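Local coordinates for protein phiAB6 tailspike (Unidentified phage, PDB 5JS4) that probably fragments the exopolysaccharide of Acinetobacter baumannii as the trimeric beta-helical tailspike of phage phiAB6, at residues Glu632-Tyr637 / Leu705-Arg710; His673-Ile678 / Phe694-Arg699. All blocks are in the same frame, centred on the assembly; numbering follows the deposited sequence.

Contact 1: residues Glu632-Tyr637 / Leu705-Arg710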
ATOM      1  N   GLU A 632      12.239 -37.752  56.168  1.00 10.91           N
ATOM      2  CA  GLU A 632      12.725 -37.227  57.445  1.00 11.36           C
ATOM      3  C   GLU A 632      12.956 -38.357  58.449  1.00 11.49           C
ATOM      4  O   GLU A 632      13.983 -38.404  59.131  1.00 13.73           O
ATOM      5  CB  GLU A 632      11.715 -36.225  58.006  1.00 12.20           C
ATOM      6  CG  GLU A 632      12.059 -35.676  59.382  1.00 13.49           C
ATOM      7  CD  GLU A 632      11.167 -34.519  59.774  1.00 15.32           C
ATOM      8  OE1 GLU A 632      11.362 -33.413  59.240  1.00 17.15           O
ATOM      9  OE2 GLU A 632      10.275 -34.713  60.618  1.00 17.41           O
ATOM     10  N   SER A 633      11.979 -39.249  58.549  1.00 11.51           N
ATOM     11  CA  SER A 633      12.037 -40.401  59.441  1.00 11.48           C
ATOM     12  C   SER A 633      10.988 -41.400  58.958  1.00 10.80           C
ATOM     13  O   SER A 633      10.310 -41.140  57.971  1.00 10.52           O
ATOM     14  CB  SER A 633      11.770 -39.979  60.889  1.00 11.80           C
ATOM     15  OG  SER A 633      10.460 -39.463  61.048  1.00 13.15           O
ATOM     16  N   THR A 634      10.858 -42.533  59.641  1.00 10.84           N
ATOM     17  CA  THR A 634       9.901 -43.557  59.223  1.00 10.71           C
ATOM     18  C   THR A 634       8.512 -42.949  59.063  1.00 10.50           C
ATOM     19  O   THR A 634       7.954 -42.395  60.007  1.00 10.69           O
ATOM     20  CB  THR A 634       9.839 -44.719  60.228  1.00 11.74           C
ATOM     21  OG1 THR A 634      11.153 -45.271  60.388  1.00 14.25           O
ATOM     22  CG2 THR A 634       8.882 -45.809  59.748  1.00 12.57           C
ATOM     23  N   GLY A 635       7.984 -43.028  57.848  1.00  9.64           N
ATOM     24  CA  GLY A 635       6.645 -42.544  57.551  1.00  9.61           C
ATOM     25  C   GLY A 635       6.470 -41.041  57.465  1.00  9.71           C
ATOM     26  O   GLY A 635       5.353 -40.580  57.268  1.00 10.25           O
ATOM     27  N   VAL A 636       7.553 -40.274  57.586  1.00  9.48           N
ATOM     28  CA  VAL A 636       7.465 -38.814  57.603  1.00  9.28           C
ATOM     29  C   VAL A 636       8.337 -38.223  56.504  1.00  8.93           C
ATOM     30  O   VAL A 636       9.547 -38.457  56.468  1.00  9.61           O
ATOM     31  CB  VAL A 636       7.901 -38.228  58.961  1.00  9.67           C
ATOM     32  CG1 VAL A 636       7.676 -36.720  58.979  1.00 10.33           C
ATOM     33  CG2 VAL A 636       7.148 -38.899  60.102  1.00  9.82           C
ATOM     34  N   TYR A 637       7.705 -37.461  55.615  1.00  8.73           N
ATOM     35  CA  TYR A 637       8.354 -36.902  54.435  1.00  8.95           C
ATOM     36  C   TYR A 637       8.177 -35.399  54.416  1.00  9.15           C
ATOM     37  O   TYR A 637       7.118 -34.906  54.781  1.00 10.56           O
ATOM     38  CB  TYR A 637       7.757 -37.543  53.172  1.00  8.80           C
ATOM     39  CG  TYR A 637       8.075 -39.012  53.137  1.00  8.33           C
ATOM     40  CD1 TYR A 637       7.354 -39.918  53.909  1.00  8.20           C
ATOM     41  CD2 TYR A 637       9.150 -39.488  52.401  1.00  8.05           C
ATOM     42  CE1 TYR A 637       7.675 -41.260  53.928  1.00  8.34           C
ATOM     43  CE2 TYR A 637       9.478 -40.829  52.412  1.00  8.40           C
ATOM     44  CZ  TYR A 637       8.743 -41.710  53.181  1.00  8.55           C
ATOM     45  OH  TYR A 637       9.066 -43.042  53.199  1.00 10.54           O
ATOM     46  N   LEU A 705       3.412 -45.795  61.487  1.00 10.51           N
ATOM     47  CA  LEU A 705       4.140 -45.096  60.431  1.00  9.68           C
ATOM     48  C   LEU A 705       4.826 -46.095  59.497  1.00  9.95           C
ATOM     49  O   LEU A 705       5.442 -47.059  59.956  1.00 10.99           O
ATOM     50  CB  LEU A 705       5.153 -44.123  61.038  1.00  9.99           C
ATOM     51  CG  LEU A 705       4.495 -42.904  61.697  1.00 10.76           C
ATOM     52  CD1 LEU A 705       5.438 -42.237  62.687  1.00 11.64           C
ATOM     53  CD2 LEU A 705       4.026 -41.907  60.648  1.00 10.98           C
ATOM     54  N   VAL A 706       4.685 -45.863  58.192  1.00  9.84           N
ATOM     55  CA  VAL A 706       5.236 -46.749  57.155  1.00 10.20           C
ATOM     56  C   VAL A 706       5.828 -45.930  56.018  1.00  9.65           C
ATOM     57  O   VAL A 706       5.396 -44.812  55.769  1.00  9.21           O
ATOM     58  CB  VAL A 706       4.174 -47.695  56.550  1.00 12.14           C
ATOM     59  CG1 VAL A 706       3.718 -48.719  57.570  1.00 14.60           C
ATOM     60  CG2 VAL A 706       2.994 -46.921  55.971  1.00 11.29           C
ATOM     61  N   ASP A 707       6.799 -46.512  55.315  1.00 10.24           N
ATOM     62  CA  ASP A 707       7.502 -45.834  54.231  1.00  9.81           C
ATOM     63  C   ASP A 707       7.102 -46.357  52.859  1.00  9.46           C
ATOM     64  O   ASP A 707       7.485 -47.464  52.485  1.00 11.10           O
ATOM     65  CB  ASP A 707       9.014 -46.015  54.404  1.00 10.08           C
ATOM     66  CG  ASP A 707       9.555 -45.234  55.570  1.00 11.09           C
ATOM     67  OD1 ASP A 707       9.277 -44.020  55.636  1.00 11.43           O
ATOM     68  OD2 ASP A 707      10.256 -45.826  56.419  1.00 14.43           O
ATOM     69  N   PRO A 708       6.356 -45.554  52.081  1.00  8.60           N
ATOM     70  CA  PRO A 708       6.158 -45.943  50.689  1.00  8.56           C
ATOM     71  C   PRO A 708       7.479 -45.933  49.927  1.00  8.24           C
ATOM     72  O   PRO A 708       8.419 -45.237  50.319  1.00  8.65           O
ATOM     73  CB  PRO A 708       5.224 -44.856  50.136  1.00  8.69           C
ATOM     74  CG  PRO A 708       4.591 -44.233  51.334  1.00  8.92           C
ATOM     75  CD  PRO A 708       5.634 -44.311  52.410  1.00  8.68           C
ATOM     76  N   HIS A 709       7.553 -46.719  48.865  1.00  7.83           N
ATOM     77  CA  HIS A 709       8.692 -46.664  47.959  1.00  7.82           C
ATOM     78  C   HIS A 709       8.603 -45.427  47.071  1.00  7.55           C
ATOM     79  O   HIS A 709       9.609 -44.787  46.770  1.00  7.79           O
ATOM     80  CB  HIS A 709       8.721 -47.913  47.090  1.00  8.10           C
ATOM     81  CG  HIS A 709      10.055 -48.186  46.481  1.00  8.84           C
ATOM     82  ND1 HIS A 709      10.521 -47.521  45.372  1.00 10.11           N
ATOM     83  CD2 HIS A 709      11.025 -49.061  46.834  1.00  8.89           C
ATOM     84  CE1 HIS A 709      11.722 -47.979  45.064  1.00  9.47           C
ATOM     85  NE2 HIS A 709      12.048 -48.914  45.934  1.00 11.00           N
ATOM     86  N   ARG A 710       7.382 -45.092  46.660  1.00  7.49           N
ATOM     87  CA  ARG A 710       7.149 -44.002  45.725  1.00  7.14           C
ATOM     88  C   ARG A 710       5.750 -43.445  45.951  1.00  7.10           C
ATOM     89  O   ARG A 710       4.816 -44.199  46.202  1.00  7.17           O
ATOM     90  CB  ARG A 710       7.309 -44.506  44.281  1.00  7.61           C
ATOM     91  CG  ARG A 710       6.929 -43.521  43.183  1.00  7.74           C
ATOM     92  CD  ARG A 710       7.274 -44.078  41.807  1.00  8.11           C
ATOM     93  NE  ARG A 710       6.832 -43.203  40.721  1.00  8.04           N
ATOM     94  CZ  ARG A 710       7.614 -42.598  39.826  1.00  8.10           C
ATOM     95  NH1 ARG A 710       8.938 -42.743  39.837  1.00  8.54           N
ATOM     96  NH2 ARG A 710       7.063 -41.833  38.894  1.00  8.41           N
TER
HETATM   97  O   HOH W   1      12.858 -45.915  58.417  1.00 23.72           O
HETATM   98  O   HOH W   2      10.855 -44.273  51.580  1.00 12.69           O
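The backbone N of G635 and the phenolic OH of Y637 converge on one carboxylate oxygen, OD1 of D707, where a type II beta turn from S633 to V636 joins strands 627-633 and 636-641 in the C-terminal beta-rich part of the chain. D707 thereby ties the turn of this hairpin to the chain leading into strand 708-715, which belongs to the other antiparallel sheet. G635 N lies 2.7 Å from D707 OD1 in a nearly straight bond (170° at the hydrogen), arriving from above the carboxylate plane. Y637 OH makes a weak bond to the same OD1, with ring and carboxylate planes almost perpendicular. A water at the edge of the Y637 ring, in its plane, links OH to P708 O. P708 CD packs beside the hydroxyl end of the ring, 4.0 Å from Y637 CE1.

The second carboxylate oxygen, D707 OD2, approaches CG2 of T634, and the two side chains meet almost perpendicularly. With chi1 of T634 at -57°, the methyl CG2 stands opposite the amide N and faces D707 OD2, while OG1 reaches the same oxygen through another water. On the L705 side, G635 CA directs a C-H toward V706 O at 3.1 Å, and L705 CB packs 3.4 Å from the carbonyl oxygen T634 O.

Further out, K631 forms a salt bridge with D707 OD2, so the carboxylate is held through both oxygens. Y637 also makes edge-to-face contacts with Y614 and F711. The hairpin itself contains a classic beta bulge: E632 and S633 both donate to V636 O, with E632 N 2.8 Å from that oxygen.

Contact 2: residues His673-Ile678 / Phe694-Arg699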
ATOM      1  N   HIS A 673      -2.657 -41.178  54.595  1.00  8.46           N
ATOM      2  CA  HIS A 673      -1.832 -39.983  54.809  1.00  8.73           C
ATOM      3  C   HIS A 673      -2.529 -38.882  55.594  1.00  8.42           C
ATOM      4  O   HIS A 673      -3.752 -38.776  55.622  1.00  8.42           O
ATOM      5  CB  HIS A 673      -1.317 -39.399  53.483  1.00 10.80           C
ATOM      6  CG  HIS A 673      -2.392 -39.121  52.474  1.00 13.99           C
ATOM      7  ND1 HIS A 673      -3.117 -37.951  52.449  1.00 17.09           N
ATOM      8  CD2 HIS A 673      -2.853 -39.867  51.444  1.00 16.11           C
ATOM      9  CE1 HIS A 673      -3.982 -37.989  51.453  1.00 17.29           C
ATOM     10  NE2 HIS A 673      -3.845 -39.144  50.828  1.00 18.49           N
ATOM     11  N   GLY A 674      -1.703 -38.079  56.245  1.00  8.30           N
ATOM     12  CA  GLY A 674      -2.103 -36.791  56.788  1.00  7.71           C
ATOM     13  C   GLY A 674      -0.969 -35.828  56.504  1.00  7.72           C
ATOM     14  O   GLY A 674       0.141 -36.254  56.170  1.00  8.42           O
ATOM     15  N   ILE A 675      -1.236 -34.533  56.626  1.00  7.57           N
ATOM     16  CA  ILE A 675      -0.205 -33.533  56.383  1.00  7.96           C
ATOM     17  C   ILE A 675      -0.016 -32.583  57.561  1.00  8.15           C
ATOM     18  O   ILE A 675      -0.828 -32.522  58.485  1.00  7.94           O
ATOM     19  CB  ILE A 675      -0.446 -32.735  55.084  1.00  8.75           C
ATOM     20  CG1 ILE A 675      -1.849 -32.129  55.051  1.00  9.38           C
ATOM     21  CG2 ILE A 675      -0.219 -33.626  53.864  1.00  8.73           C
ATOM     22  CD1 ILE A 675      -2.001 -31.019  54.033  1.00  9.92           C
ATOM     23  N   GLN A 676       1.108 -31.879  57.513  1.00  8.30           N
ATOM     24  CA  GLN A 676       1.429 -30.819  58.466  1.00  8.27           C
ATOM     25  C   GLN A 676       2.224 -29.767  57.718  1.00  8.44           C
ATOM     26  O   GLN A 676       3.141 -30.100  56.972  1.00  9.22           O
ATOM     27  CB  GLN A 676       2.262 -31.372  59.612  1.00  8.85           C
ATOM     28  CG  GLN A 676       2.620 -30.354  60.683  1.00  9.25           C
ATOM     29  CD  GLN A 676       3.475 -30.973  61.758  1.00 10.82           C
ATOM     30  OE1 GLN A 676       4.657 -31.235  61.536  1.00 13.04           O
ATOM     31  NE2 GLN A 676       2.887 -31.238  62.916  1.00 11.92           N
ATOM     32  N   MET A 677       1.888 -28.498  57.910  1.00  8.04           N
ATOM     33  CA  MET A 677       2.578 -27.442  57.180  1.00  8.20           C
ATOM     34  C   MET A 677       3.947 -27.169  57.791  1.00  8.67           C
ATOM     35  O   MET A 677       4.168 -27.400  58.984  1.00  9.21           O
ATOM     36  CB  MET A 677       1.740 -26.168  57.150  1.00  8.31           C
ATOM     37  CG  MET A 677       0.340 -26.356  56.592  1.00  8.40           C
ATOM     38  SD  MET A 677       0.269 -27.164  54.979  1.00  9.50           S
ATOM     39  CE  MET A 677       1.062 -25.923  53.960  1.00  9.96           C
ATOM     40  N   ILE A 678       4.863 -26.714  56.941  1.00  8.97           N
ATOM     41  CA  ILE A 678       6.167 -26.207  57.364  1.00  9.33           C
ATOM     42  C   ILE A 678       6.116 -24.689  57.215  1.00  9.65           C
ATOM     43  O   ILE A 678       5.871 -24.168  56.128  1.00 10.09           O
ATOM     44  CB  ILE A 678       7.311 -26.796  56.509  1.00  9.74           C
ATOM     45  CG1 ILE A 678       7.330 -28.322  56.621  1.00 10.20           C
ATOM     46  CG2 ILE A 678       8.653 -26.221  56.952  1.00  9.84           C
ATOM     47  CD1 ILE A 678       8.239 -29.008  55.627  1.00 10.71           C
ATOM     48  N   PHE A 694       5.360 -28.558  53.225  1.00  7.98           N
ATOM     49  CA  PHE A 694       4.532 -29.383  54.089  1.00  7.83           C
ATOM     50  C   PHE A 694       5.121 -30.776  54.246  1.00  7.79           C
ATOM     51  O   PHE A 694       5.904 -31.233  53.401  1.00  8.72           O
ATOM     52  CB  PHE A 694       3.076 -29.443  53.585  1.00  7.98           C
ATOM     53  CG  PHE A 694       2.918 -29.970  52.177  1.00  7.75           C
ATOM     54  CD1 PHE A 694       3.043 -29.123  51.084  1.00  8.07           C
ATOM     55  CD2 PHE A 694       2.593 -31.302  51.947  1.00  7.78           C
ATOM     56  CE1 PHE A 694       2.876 -29.598  49.792  1.00  8.08           C
ATOM     57  CE2 PHE A 694       2.425 -31.781  50.654  1.00  8.01           C
ATOM     58  CZ  PHE A 694       2.570 -30.929  49.578  1.00  8.00           C
ATOM     59  N   LYS A 695       4.760 -31.418  55.354  1.00  8.14           N
ATOM     60  CA  LYS A 695       5.124 -32.797  55.626  1.00  8.76           C
ATOM     61  C   LYS A 695       3.965 -33.710  55.278  1.00  8.46           C
ATOM     62  O   LYS A 695       2.804 -33.338  55.449  1.00  8.90           O
ATOM     63  CB  LYS A 695       5.482 -32.993  57.098  1.00  9.79           C
ATOM     64  CG  LYS A 695       6.705 -32.212  57.554  1.00 11.32           C
ATOM     65  CD  LYS A 695       7.131 -32.638  58.951  1.00 13.73           C
ATOM     66  CE  LYS A 695       8.319 -31.831  59.455  1.00 16.33           C
ATOM     67  NZ  LYS A 695       8.734 -32.263  60.819  1.00 18.34           N
ATOM     68  N   VAL A 696       4.301 -34.902  54.788  1.00  8.33           N
ATOM     69  CA  VAL A 696       3.340 -35.969  54.552  1.00  7.91           C
ATOM     70  C   VAL A 696       3.684 -37.115  55.492  1.00  7.58           C
ATOM     71  O   VAL A 696       4.840 -37.546  55.548  1.00  8.33           O
ATOM     72  CB  VAL A 696       3.398 -36.472  53.099  1.00  7.95           C
ATOM     73  CG1 VAL A 696       2.348 -37.553  52.862  1.00  7.91           C
ATOM     74  CG2 VAL A 696       3.207 -35.319  52.129  1.00  8.11           C
ATOM     75  N   PHE A 697       2.683 -37.585  56.229  1.00  7.88           N
ATOM     76  CA  PHE A 697       2.810 -38.699  57.164  1.00  8.39           C
ATOM     77  C   PHE A 697       2.027 -39.869  56.594  1.00  8.40           C
ATOM     78  O   PHE A 697       0.865 -39.705  56.234  1.00  9.44           O
ATOM     79  CB  PHE A 697       2.208 -38.341  58.529  1.00  8.84           C
ATOM     80  CG  PHE A 697       2.933 -37.242  59.264  1.00  9.13           C
ATOM     81  CD1 PHE A 697       2.853 -35.922  58.832  1.00  9.45           C
ATOM     82  CD2 PHE A 697       3.665 -37.524  60.410  1.00  9.99           C
ATOM     83  CE1 PHE A 697       3.510 -34.911  59.519  1.00 10.08           C
ATOM     84  CE2 PHE A 697       4.316 -36.516  61.103  1.00 10.96           C
ATOM     85  CZ  PHE A 697       4.241 -35.212  60.651  1.00 10.94           C
ATOM     86  N   TRP A 698       2.659 -41.037  56.517  1.00  8.09           N
ATOM     87  CA  TRP A 698       2.025 -42.246  55.992  1.00  7.51           C
ATOM     88  C   TRP A 698       1.907 -43.316  57.065  1.00  7.40           C
ATOM     89  O   TRP A 698       2.881 -43.609  57.759  1.00  8.40           O
ATOM     90  CB  TRP A 698       2.852 -42.825  54.851  1.00  7.25           C
ATOM     91  CG  TRP A 698       2.824 -42.055  53.575  1.00  7.12           C
ATOM     92  CD1 TRP A 698       3.809 -41.255  53.073  1.00  7.34           C
ATOM     93  CD2 TRP A 698       1.767 -42.040  52.613  1.00  7.02           C
ATOM     94  NE1 TRP A 698       3.431 -40.741  51.858  1.00  7.69           N
ATOM     95  CE2 TRP A 698       2.176 -41.202  51.555  1.00  7.14           C
ATOM     96  CE3 TRP A 698       0.510 -42.654  52.541  1.00  7.12           C
ATOM     97  CZ2 TRP A 698       1.377 -40.967  50.437  1.00  7.48           C
ATOM     98  CZ3 TRP A 698      -0.284 -42.415  51.430  1.00  7.46           C
ATOM     99  CH2 TRP A 698       0.148 -41.581  50.396  1.00  7.44           C
ATOM    100  N   ARG A 699       0.731 -43.929  57.171  1.00  7.39           N
ATOM    101  CA  ARG A 699       0.491 -44.976  58.160  1.00  8.61           C
ATOM    102  C   ARG A 699      -0.247 -46.175  57.565  1.00  9.74           C
ATOM    103  O   ARG A 699      -1.037 -46.029  56.628  1.00 10.22           O
ATOM    104  CB  ARG A 699      -0.292 -44.417  59.350  1.00  8.62           C
ATOM    105  CG  ARG A 699       0.464 -43.340  60.113  1.00  8.80           C
ATOM    106  CD  ARG A 699      -0.343 -42.776  61.268  1.00  9.31           C
ATOM    107  NE  ARG A 699       0.361 -41.665  61.914  1.00  9.58           N
ATOM    108  CZ  ARG A 699       0.361 -40.406  61.479  1.00  9.92           C
ATOM    109  NH1 ARG A 699      -0.312 -40.051  60.390  1.00  9.99           N
ATOM    110  NH2 ARG A 699       1.042 -39.479  62.151  1.00 10.44           N
TER
HETATM  111  O   HOH W   3       6.687 -32.696  62.697  1.00 25.66           O
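Strands 672-678 and 690-699 form an antiparallel pair within a curled sheet of the C-terminal beta-rich part of the chain, and the segments 673-678 and 694-699 run at 160° to each other. Four backbone hydrogen bonds join them at two hydrogen-bonded pairs, G674 with F697 and Q676 with K695. The shortest is K695 N to Q676 O, 2.6 Å, nearly straight at the hydrogen.

On the face bearing H673, I675 and M677, the imidazole turns an edge toward the face of the W698 six-membered ring, in an offset edge-to-face arrangement with planes at 76°. The strand pairing puts H673 CB over that same ring, 3.9 Å from its centroid, in a CH-pi contact. A chi1 of 54° then swings the imidazole so that H673 CD2 lies 3.6 Å from both CZ3 and CH2 of W698. V696 CG1 shares this indole face, near its outer atoms. Farther along, I675 CG2 touches V696 CG2 and F694 CD2, and the bent M677 chain brings SD to 3.9 Å from F694 CB.

The other face is more polar. The extended side chains of Q676 and K695 run alongside each other, and one water accepts from K695 NZ while donating to Q676 OE1. Q676 CB approaches F697 CE1 at 3.8 Å, whereas G674 O lies in plane at the edge of the F697 ring. Q676 NE2 bonds to G666 O of the third subunit, and K695 NZ forms a salt bridge with E632. One face is thus apolar and aromatic, packed against I654 and V656, while the second mixes the F697 ring with amide and ammonium groups; both faces, and the backbone edge of strand 672-678, meet the third subunit.

In the fold
Both contacts reach the sheet in which strands 636-641 and 690-699 are neighbours, and contact 1 joins it to the sheet holding strand 708-715. Their centres lie 10 Å apart. Along the chain, contact 2 lies between the two ends that contact 1 brings together. Two probable backbone hydrogen bonds link them: Y637 O to V696 N and G635 O to W698 N, each 2.8 Å. The W698 indole also meets contact 1, with its CD1 3.5 Å from P708 CG, while F711 stacks edge-to-face with both Y637 and W698. Both contacts reach other subunits, R710 binding the second and Q676 and R699 the third. Neither contributes a residue to the malonic acid pockets.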